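Local coordinates for tyrosinase (Aspergillus oryzae, PDB 6JU8), which probably catalyses, at a dinuclear copper centre, the oxidation of L-tyrosine and L-dopa by molecular oxygen to L-dopaquinone, a step in melanin biosynthesis, at residues Gly392-Asn396 and Ser426-Lys430; Asp380-Ile385 and Tyr437-Thr442; Arg260-Ala264 and Leu352-Gly356. The protein carries 1 engineered substitution. All blocks are in the same frame, centred on the assembly; numbering follows the deposited sequence.

Contact 1: Gly392-Asn396 and Ser426-Lys430; sequences GSWFN and SDDVK
The indole NE1 of W394 gives its hydrogen to OD1 of D427, with the two atoms 2.9 Å apart. The N-H...O angle of 144° makes the bond somewhat bent. OD1 is nevertheless met nearly along its C-O axis and lies only 9° out of the indole plane, and ring and carboxylate are close to coplanar. The other carboxylate oxygen, OD2, forms a salt bridge with K404, so D427 ties the tryptophan to a lysine farther along the same loop. Farther along the same indole edge, CZ2 of W394 lies 3.4 Å from the carbonyl O of S426. The aliphatic part of K430 lies across one face of the indole, its CG 3.7 Å above the ring plane, while F395 CD1 approaches the opposite face near the rim, 3.5 Å from the plane. W394 is thus sandwiched between a lysine chain and its own neighbour in sequence. Its CG is anti to the backbone N (chi1 -175°), which carries the indole out to the 426-430 segment, its edge on S426 and D427 and one face against K430. F395 meets S426 more loosely: its CZ is 3.6 Å from the serine OG, which is hydrogen-bonded to T105. At its base W394 is steadied by a bond of 2.9 Å from its backbone N to OD1 of N396. The contact joins the loop after helix 371-389 to the short 3-10 turn after strand 420-423. W298 meets both aromatic rings, Q387 of helix 371-389 touches W394, and T105 of helix 103-129 lies against W394, F395 and V429.

Contact 2: Asp380-Ile385 and Tyr437-Thr442; sequences DRLTAI and YDYAIT
OD2 of D380 accepts two phenol protons, from Y439 OH at 2.6 Å and from Y437 OH at 2.7 Å. Y439 meets the anti lone pair of OD2, the one away from the other carboxylate oxygen, whereas Y437 comes from above the carboxylate plane, 35° out of it. The second oxygen, OD1, forms a salt bridge with R108 of helix 103-129. Y439 OH in turn accepts from R23, so that the phenol both gives and receives. R381 lays its CB over the face of the Y439 ring, 3.7 Å from the centroid, a CH-pi contact. With CG anti to the backbone N (chi1 176°) and the chain extended to NE, the arginine runs on past the ring to its polar end. There a water accepts from R381 NE and from the backbone N of I441, at 3.0 Å from each; NH2 is bonded to Y456 and NH1 to N378. I385 CG1 packs against I441 CG2 at 3.6 Å, and A384 CB lies 4.0 Å from Y439 CD2. D380 follows the copper ligand H376 by one helical turn, and its side chain is about 6 Å from those of both H376 and H107. Two phenol donors and an arginine would be expected to stabilise the carboxylate as an anion, and the buried charge links helix 371-389 to the 437-442 loop and to helix 103-129.

Contact 3: Arg260-Ala264 and Leu352-Gly356; sequences RANLA and LKLWG. With NO3 (nitrate ion), chain E.
R260 reaches from its helix into the 352-356 turn, where its NH1 donates to the carbonyl O of W355 at 2.8 Å (N-H...O 156°). The bond uses a lone pair in the carbonyl plane, and the oxygen lies close to the guanidinium plane. The carbonyl O of K353 sits instead over the centre of one guanidinium face, 3.2 Å above it; its closeness to NE is no hydrogen bond, because the angle is poor. The bend at chi3 (-78°) turns the guanidinium so that NH1 is directed at the turn while NE is directed at the nitrate, probably picked up from the crystallisation liquor. NE donates to nitrate O3 at 3.0 Å, and NH2 adds a weak bond to the same oxygen. R260 NE of the second subunit also binds this nitrate, so the anion bridges two arginines at the interface of the dimer. Both segments belong to the common central domain of tyrosinase, where helix 258-267 packs on the end of a 3-10 turn leading into strand 356-357. L354 supplies the apolar half: its CG is anti to the carbonyl carbon (chi1 -75°), and CD2 thereby returns to the helix, 3.9 Å from A264 CB, while also touching the carbonyl O of R260. L263 CD2 touches both L354 CD2 and the carbonyl O of K353, at 3.7 Å from each, the two lying on the same side of it. K353 sends its NZ to E267, one turn beyond L263 on the same helix, and its side chain packs against K353 of the second subunit.

How the contacts relate
Contacts 1 and 2 lie on the same side of the chain's centre, with centres 15 Å apart and nearest atoms about 5 Å apart. Both segments of contact 1 fall in the sequence between those of contact 2. R108 of helix 103-129 serves both, bonding to the carbonyl O of V429 and to D380. Contact 2 is the nearer to the catalytic centre: the D380 side chain is about 11 Å from a copper ion, against about 14 Å for S426. Contact 3 closes earlier in the sequence and lies across the chain's centre from contact 1, their centres 37 Å apart. Of the three, it alone touches the second subunit.

Contact 1: Gly392-Asn396 and Ser426-Lys430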
loop_
_atom_site.group_PDB
_atom_site.type_symbol
_atom_site.label_atom_id
_atom_site.label_comp_id
_atom_site.label_asym_id
_atom_site.label_seq_id
_atom_site.Cartn_x
_atom_site.Cartn_y
_atom_site.Cartn_z
ATOM N N GLY A 392 14.204 13.126 -40.266
ATOM C CA GLY A 392 15.491 13.734 -40.559
ATOM C C GLY A 392 16.193 14.334 -39.357
ATOM O O GLY A 392 17.392 14.602 -39.446
ATOM N N SER A 393 15.468 14.503 -38.248
ATOM C CA SER A 393 16.081 15.029 -37.030
ATOM C C SER A 393 16.628 13.883 -36.198
ATOM O O SER A 393 15.880 13.245 -35.458
ATOM C CB SER A 393 15.066 15.829 -36.215
ATOM O OG SER A 393 14.615 16.971 -36.937
ATOM N N TRP A 394 17.909 13.577 -36.340
ATOM C CA TRP A 394 18.469 12.348 -35.789
ATOM C C TRP A 394 19.988 12.483 -35.673
ATOM O O TRP A 394 20.723 12.334 -36.658
ATOM C CB TRP A 394 18.159 11.154 -36.687
ATOM C CG TRP A 394 18.605 9.825 -36.143
ATOM C CD1 TRP A 394 19.715 9.113 -36.493
ATOM C CD2 TRP A 394 17.928 9.046 -35.146
ATOM N NE1 TRP A 394 19.777 7.941 -35.779
ATOM C CE2 TRP A 394 18.697 7.866 -34.945
ATOM C CE3 TRP A 394 16.760 9.211 -34.395
ATOM C CZ2 TRP A 394 18.323 6.863 -34.032
ATOM C CZ3 TRP A 394 16.374 8.240 -33.495
ATOM C CH2 TRP A 394 17.168 7.093 -33.330
ATOM N N PHE A 395 20.457 12.826 -34.481
ATOM C CA PHE A 395 21.879 12.877 -34.194
ATOM C C PHE A 395 22.650 13.730 -35.196
ATOM O O PHE A 395 23.823 13.420 -35.458
ATOM C CB PHE A 395 22.494 11.469 -34.082
ATOM C CG PHE A 395 21.973 10.686 -32.898
ATOM C CD1 PHE A 395 20.830 9.885 -32.984
ATOM C CD2 PHE A 395 22.603 10.759 -31.663
ATOM C CE1 PHE A 395 20.322 9.183 -31.906
ATOM C CE2 PHE A 395 22.124 10.052 -30.577
ATOM C CZ PHE A 395 20.974 9.263 -30.675
ATOM N N ASN A 396 22.061 14.803 -35.701
ATOM C CA ASN A 396 22.694 15.539 -36.801
ATOM C C ASN A 396 22.760 17.027 -36.509
ATOM O O ASN A 396 23.240 17.782 -37.358
ATOM C CB ASN A 396 22.012 15.249 -38.138
ATOM C CG ASN A 396 20.558 15.660 -38.165
ATOM O OD1 ASN A 396 19.865 15.599 -37.147
ATOM N ND2 ASN A 396 20.055 16.080 -39.319
ATOM N N SER A 426 23.027 3.571 -32.151
ATOM C CA SER A 426 21.753 4.259 -32.267
ATOM C C SER A 426 21.145 4.089 -33.645
ATOM O O SER A 426 19.927 3.882 -33.760
ATOM C CB SER A 426 21.959 5.755 -31.954
ATOM O OG SER A 426 22.248 5.908 -30.562
ATOM N N ASP A 427 21.955 4.148 -34.722
ATOM C CA ASP A 427 21.348 4.016 -36.051
ATOM C C ASP A 427 20.684 2.659 -36.241
ATOM O O ASP A 427 19.765 2.536 -37.056
ATOM C CB ASP A 427 22.422 4.210 -37.120
ATOM C CG ASP A 427 22.746 5.653 -37.400
ATOM O OD1 ASP A 427 21.942 6.538 -37.077
ATOM O OD2 ASP A 427 23.791 5.936 -38.000
ATOM N N ASP A 428 21.097 1.625 -35.512
ATOM C CA ASP A 428 20.490 0.298 -35.605
ATOM C C ASP A 428 19.018 0.301 -35.213
ATOM O O ASP A 428 18.260 -0.532 -35.708
ATOM C CB ASP A 428 21.207 -0.730 -34.729
ATOM C CG ASP A 428 22.655 -0.933 -35.115
ATOM O OD1 ASP A 428 22.995 -0.813 -36.312
ATOM O OD2 ASP A 428 23.479 -1.213 -34.221
ATOM N N VAL A 429 18.642 1.260 -34.356
ATOM C CA VAL A 429 17.263 1.275 -33.859
ATOM C C VAL A 429 16.524 2.538 -34.246
ATOM O O VAL A 429 15.474 2.852 -33.668
ATOM C CB VAL A 429 17.203 1.034 -32.332
ATOM C CG1 VAL A 429 17.815 -0.323 -32.029
ATOM C CG2 VAL A 429 17.890 2.171 -31.569
ATOM N N LYS A 430 17.020 3.283 -35.233
ATOM C CA LYS A 430 16.290 4.466 -35.717
ATOM C C LYS A 430 14.889 4.085 -36.156
ATOM O O LYS A 430 13.894 4.762 -35.865
ATOM C CB LYS A 430 17.081 5.088 -36.881
ATOM C CG LYS A 430 16.424 6.321 -37.496
ATOM C CD LYS A 430 17.024 6.628 -38.862
ATOM C CE LYS A 430 18.372 7.316 -38.724
ATOM N NZ LYS A 430 18.948 7.678 -40.057
#

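Contact 2: Asp380-Ile385 and Tyr437-Thr442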
loop_
_atom_site.group_PDB
_atom_site.type_symbol
_atom_site.label_atom_id
_atom_site.label_comp_id
_atom_site.label_asym_id
_atom_site.label_seq_id
_atom_site.Cartn_x
_atom_site.Cartn_y
_atom_site.Cartn_z
ATOM N N ASP A 380 9.662 5.320 -25.154
ATOM C CA ASP A 380 9.993 4.835 -26.498
ATOM C C ASP A 380 8.945 5.247 -27.518
ATOM O O ASP A 380 9.272 5.656 -28.644
ATOM C CB ASP A 380 10.135 3.298 -26.474
ATOM C CG ASP A 380 10.781 2.860 -27.782
ATOM O OD1 ASP A 380 11.970 3.205 -27.953
ATOM O OD2 ASP A 380 10.108 2.230 -28.626
ATOM N N ARG A 381 7.676 5.130 -27.137
ATOM C CA ARG A 381 6.543 5.553 -27.983
ATOM C C ARG A 381 6.595 7.048 -28.291
ATOM O O ARG A 381 6.389 7.469 -29.434
ATOM C CB ARG A 381 5.251 5.149 -27.256
ATOM C CG ARG A 381 3.978 5.625 -27.995
ATOM C CD ARG A 381 2.757 5.001 -27.293
ATOM N NE ARG A 381 1.517 5.633 -27.715
ATOM C CZ ARG A 381 1.040 6.764 -27.183
ATOM N NH1 ARG A 381 1.715 7.395 -26.217
ATOM N NH2 ARG A 381 -0.091 7.287 -27.622
ATOM N N LEU A 382 6.863 7.863 -27.265
ATOM C CA LEU A 382 6.970 9.305 -27.481
ATOM C C LEU A 382 8.117 9.620 -28.434
ATOM O O LEU A 382 8.005 10.487 -29.300
ATOM C CB LEU A 382 7.186 10.030 -26.157
ATOM C CG LEU A 382 5.975 10.026 -25.204
ATOM C CD1 LEU A 382 6.364 10.665 -23.884
ATOM C CD2 LEU A 382 4.774 10.725 -25.832
ATOM N N THR A 383 9.217 8.887 -28.304
ATOM C CA THR A 383 10.334 9.035 -29.243
ATOM C C THR A 383 9.860 8.688 -30.650
ATOM O O THR A 383 10.179 9.421 -31.614
ATOM C CB THR A 383 11.528 8.180 -28.830
ATOM O OG1 THR A 383 11.957 8.588 -27.520
ATOM C CG2 THR A 383 12.703 8.424 -29.770
ATOM N N ALA A 384 9.168 7.561 -30.822
ATOM C CA ALA A 384 8.700 7.154 -32.152
ATOM C C ALA A 384 7.730 8.161 -32.715
ATOM O O ALA A 384 7.766 8.484 -33.912
ATOM C CB ALA A 384 8.043 5.770 -32.029
ATOM N N ILE A 385 6.817 8.693 -31.890
ATOM C CA ILE A 385 5.910 9.762 -32.366
ATOM C C ILE A 385 6.692 10.964 -32.867
ATOM O O ILE A 385 6.459 11.499 -33.965
ATOM C CB ILE A 385 4.944 10.211 -31.251
ATOM C CG1 ILE A 385 4.000 9.078 -30.838
ATOM C CG2 ILE A 385 4.173 11.458 -31.690
ATOM C CD1 ILE A 385 3.256 9.332 -29.541
ATOM N N TYR A 437 8.251 -4.453 -33.550
ATOM C CA TYR A 437 7.094 -3.943 -32.835
ATOM C C TYR A 437 6.718 -2.603 -33.459
ATOM O O TYR A 437 7.502 -1.982 -34.186
ATOM C CB TYR A 437 7.349 -3.775 -31.337
ATOM C CG TYR A 437 8.355 -2.696 -30.978
ATOM C CD1 TYR A 437 7.978 -1.377 -30.861
ATOM C CD2 TYR A 437 9.702 -3.015 -30.778
ATOM C CE1 TYR A 437 8.917 -0.396 -30.540
ATOM C CE2 TYR A 437 10.647 -2.058 -30.437
ATOM C CZ TYR A 437 10.236 -0.740 -30.320
ATOM O OH TYR A 437 11.180 0.210 -29.983
ATOM N N ASP A 438 5.509 -2.172 -33.129
ATOM C CA ASP A 438 5.080 -0.837 -33.576
ATOM C C ASP A 438 4.104 -0.284 -32.537
ATOM O O ASP A 438 3.768 -0.968 -31.558
ATOM C CB ASP A 438 4.456 -0.924 -34.954
ATOM C CG ASP A 438 4.498 0.323 -35.804
ATOM O OD1 ASP A 438 4.929 1.383 -35.297
ATOM O OD2 ASP A 438 4.076 0.229 -36.976
ATOM N N TYR A 439 3.669 0.955 -32.728
ATOM C CA TYR A 439 2.635 1.586 -31.912
ATOM C C TYR A 439 1.447 1.933 -32.803
ATOM O O TYR A 439 1.638 2.348 -33.945
ATOM C CB TYR A 439 3.171 2.866 -31.246
ATOM C CG TYR A 439 4.376 2.556 -30.378
ATOM C CD1 TYR A 439 4.191 1.965 -29.126
ATOM C CD2 TYR A 439 5.669 2.839 -30.821
ATOM C CE1 TYR A 439 5.276 1.667 -28.312
ATOM C CE2 TYR A 439 6.761 2.539 -30.012
ATOM C CZ TYR A 439 6.559 1.952 -28.768
ATOM O OH TYR A 439 7.626 1.635 -27.947
ATOM N N ALA A 440 0.234 1.797 -32.299
ATOM C CA ALA A 440 -0.921 2.171 -33.119
ATOM C C ALA A 440 -0.804 3.596 -33.655
ATOM O O ALA A 440 -1.129 3.865 -34.819
ATOM C CB ALA A 440 -2.223 2.058 -32.345
ATOM N N ILE A 441 -0.358 4.499 -32.795
ATOM C CA ILE A 441 -0.309 5.901 -33.176
ATOM C C ILE A 441 0.663 6.190 -34.310
ATOM O O ILE A 441 0.463 7.235 -34.953
ATOM C CB ILE A 441 -0.009 6.772 -31.952
ATOM C CG1 ILE A 441 -0.310 8.252 -32.219
ATOM C CG2 ILE A 441 1.412 6.583 -31.449
ATOM C CD1 ILE A 441 -0.414 9.045 -30.920
ATOM N N THR A 442 1.635 5.315 -34.534
ATOM C CA THR A 442 2.609 5.522 -35.619
ATOM C C THR A 442 2.267 4.700 -36.854
ATOM O O THR A 442 3.041 4.661 -37.814
ATOM C CB THR A 442 4.058 5.254 -35.188
ATOM O OG1 THR A 442 4.213 4.004 -34.501
ATOM C CG2 THR A 442 4.514 6.310 -34.189
HETATM O O HOH W 1 -0.026 4.089 -29.802
#

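Contact 3: Arg260-Ala264 and Leu352-Gly356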
loop_
_atom_site.group_PDB
_atom_site.type_symbol
_atom_site.label_atom_id
_atom_site.label_comp_id
_atom_site.label_asym_id
_atom_site.label_seq_id
_atom_site.Cartn_x
_atom_site.Cartn_y
_atom_site.Cartn_z
ATOM N N ARG A 260 -0.599 8.205 -3.621
ATOM C CA ARG A 260 0.286 9.374 -3.525
ATOM C C ARG A 260 0.933 9.622 -4.885
ATOM O O ARG A 260 1.124 10.756 -5.308
ATOM C CB ARG A 260 1.331 9.157 -2.426
ATOM C CG ARG A 260 2.014 10.474 -2.033
ATOM C CD ARG A 260 2.547 10.362 -0.602
ATOM N NE ARG A 260 1.433 10.525 0.327
ATOM C CZ ARG A 260 1.494 10.960 1.565
ATOM N NH1 ARG A 260 2.665 11.247 2.116
ATOM N NH2 ARG A 260 0.376 11.110 2.272
ATOM N N ALA A 261 1.269 8.542 -5.605
ATOM C CA ALA A 261 1.813 8.670 -6.962
ATOM C C ALA A 261 0.791 9.354 -7.871
ATOM O O ALA A 261 1.097 10.274 -8.615
ATOM C CB ALA A 261 2.148 7.309 -7.528
ATOM N N ASN A 262 -0.479 8.951 -7.782
ATOM C CA ASN A 262 -1.494 9.582 -8.611
ATOM C C ASN A 262 -1.679 11.053 -8.239
ATOM O O ASN A 262 -1.812 11.915 -9.130
ATOM C CB ASN A 262 -2.839 8.872 -8.490
ATOM C CG ASN A 262 -2.885 7.543 -9.205
ATOM O OD1 ASN A 262 -1.924 7.155 -9.869
ATOM N ND2 ASN A 262 -3.999 6.837 -9.070
ATOM N N LEU A 263 -1.630 11.378 -6.946
ATOM C CA LEU A 263 -1.699 12.781 -6.543
ATOM C C LEU A 263 -0.563 13.583 -7.189
ATOM O O LEU A 263 -0.777 14.680 -7.720
ATOM C CB LEU A 263 -1.582 12.889 -5.014
ATOM C CG LEU A 263 -1.637 14.290 -4.415
ATOM C CD1 LEU A 263 -3.015 14.922 -4.604
ATOM C CD2 LEU A 263 -1.306 14.244 -2.920
ATOM N N ALA A 264 0.662 13.058 -7.136
ATOM C CA ALA A 264 1.814 13.743 -7.697
ATOM C C ALA A 264 1.679 13.917 -9.205
ATOM O O ALA A 264 2.026 14.965 -9.735
ATOM C CB ALA A 264 3.079 12.936 -7.406
ATOM N N LEU A 352 3.608 18.180 3.084
ATOM C CA LEU A 352 3.515 16.859 3.710
ATOM C C LEU A 352 2.683 15.870 2.912
ATOM O O LEU A 352 2.964 14.664 2.943
ATOM C CB LEU A 352 2.959 17.001 5.141
ATOM C CG LEU A 352 3.971 17.505 6.174
ATOM C CD1 LEU A 352 3.286 17.753 7.513
ATOM C CD2 LEU A 352 5.107 16.512 6.359
ATOM N N LYS A 353 1.720 16.344 2.145
ATOM C CA LYS A 353 0.862 15.459 1.375
ATOM C C LYS A 353 1.646 14.656 0.340
ATOM O O LYS A 353 1.046 13.681 -0.157
ATOM C CB LYS A 353 -0.221 16.244 0.624
ATOM C CG LYS A 353 0.411 17.265 -0.338
ATOM C CD LYS A 353 -0.669 18.138 -0.972
ATOM C CE LYS A 353 -0.039 19.390 -1.581
ATOM N NZ LYS A 353 -0.970 20.074 -2.524
ATOM N N LEU A 354 2.870 14.998 -0.028
ATOM C CA LEU A 354 3.649 14.218 -0.987
ATOM C C LEU A 354 4.909 13.620 -0.367
ATOM O O LEU A 354 5.770 13.130 -1.095
ATOM C CB LEU A 354 3.982 15.017 -2.249
ATOM C CG LEU A 354 2.834 15.219 -3.241
ATOM C CD1 LEU A 354 3.288 16.074 -4.414
ATOM C CD2 LEU A 354 2.287 13.879 -3.747
ATOM N N TRP A 355 5.016 13.608 0.961
ATOM C CA TRP A 355 6.194 13.016 1.609
ATOM C C TRP A 355 6.323 11.528 1.306
ATOM O O TRP A 355 5.327 10.793 1.325
ATOM C CB TRP A 355 6.042 13.202 3.120
ATOM C CG TRP A 355 7.221 12.830 3.966
ATOM C CD1 TRP A 355 8.535 12.640 3.618
ATOM C CD2 TRP A 355 7.141 12.605 5.383
ATOM N NE1 TRP A 355 9.294 12.308 4.721
ATOM C CE2 TRP A 355 8.438 12.278 5.828
ATOM C CE3 TRP A 355 6.082 12.639 6.303
ATOM C CZ2 TRP A 355 8.716 11.990 7.160
ATOM C CZ3 TRP A 355 6.363 12.356 7.642
ATOM C CH2 TRP A 355 7.666 12.039 8.065
ATOM N N GLY A 356 7.534 11.092 1.002
ATOM C CA GLY A 356 7.950 9.717 0.946
ATOM C C GLY A 356 8.832 9.430 -0.248
ATOM O O GLY A 356 8.678 10.068 -1.306
HETATM N N NO3 E . -1.042 7.926 0.094
HETATM O O1 NO3 E . -2.057 7.231 0.063
HETATM O O2 NO3 E . 0.095 7.478 0.142
HETATM O O3 NO3 E . -1.253 9.160 0.116
HETATM O O HOH W 2 -1.573 12.192 0.123
#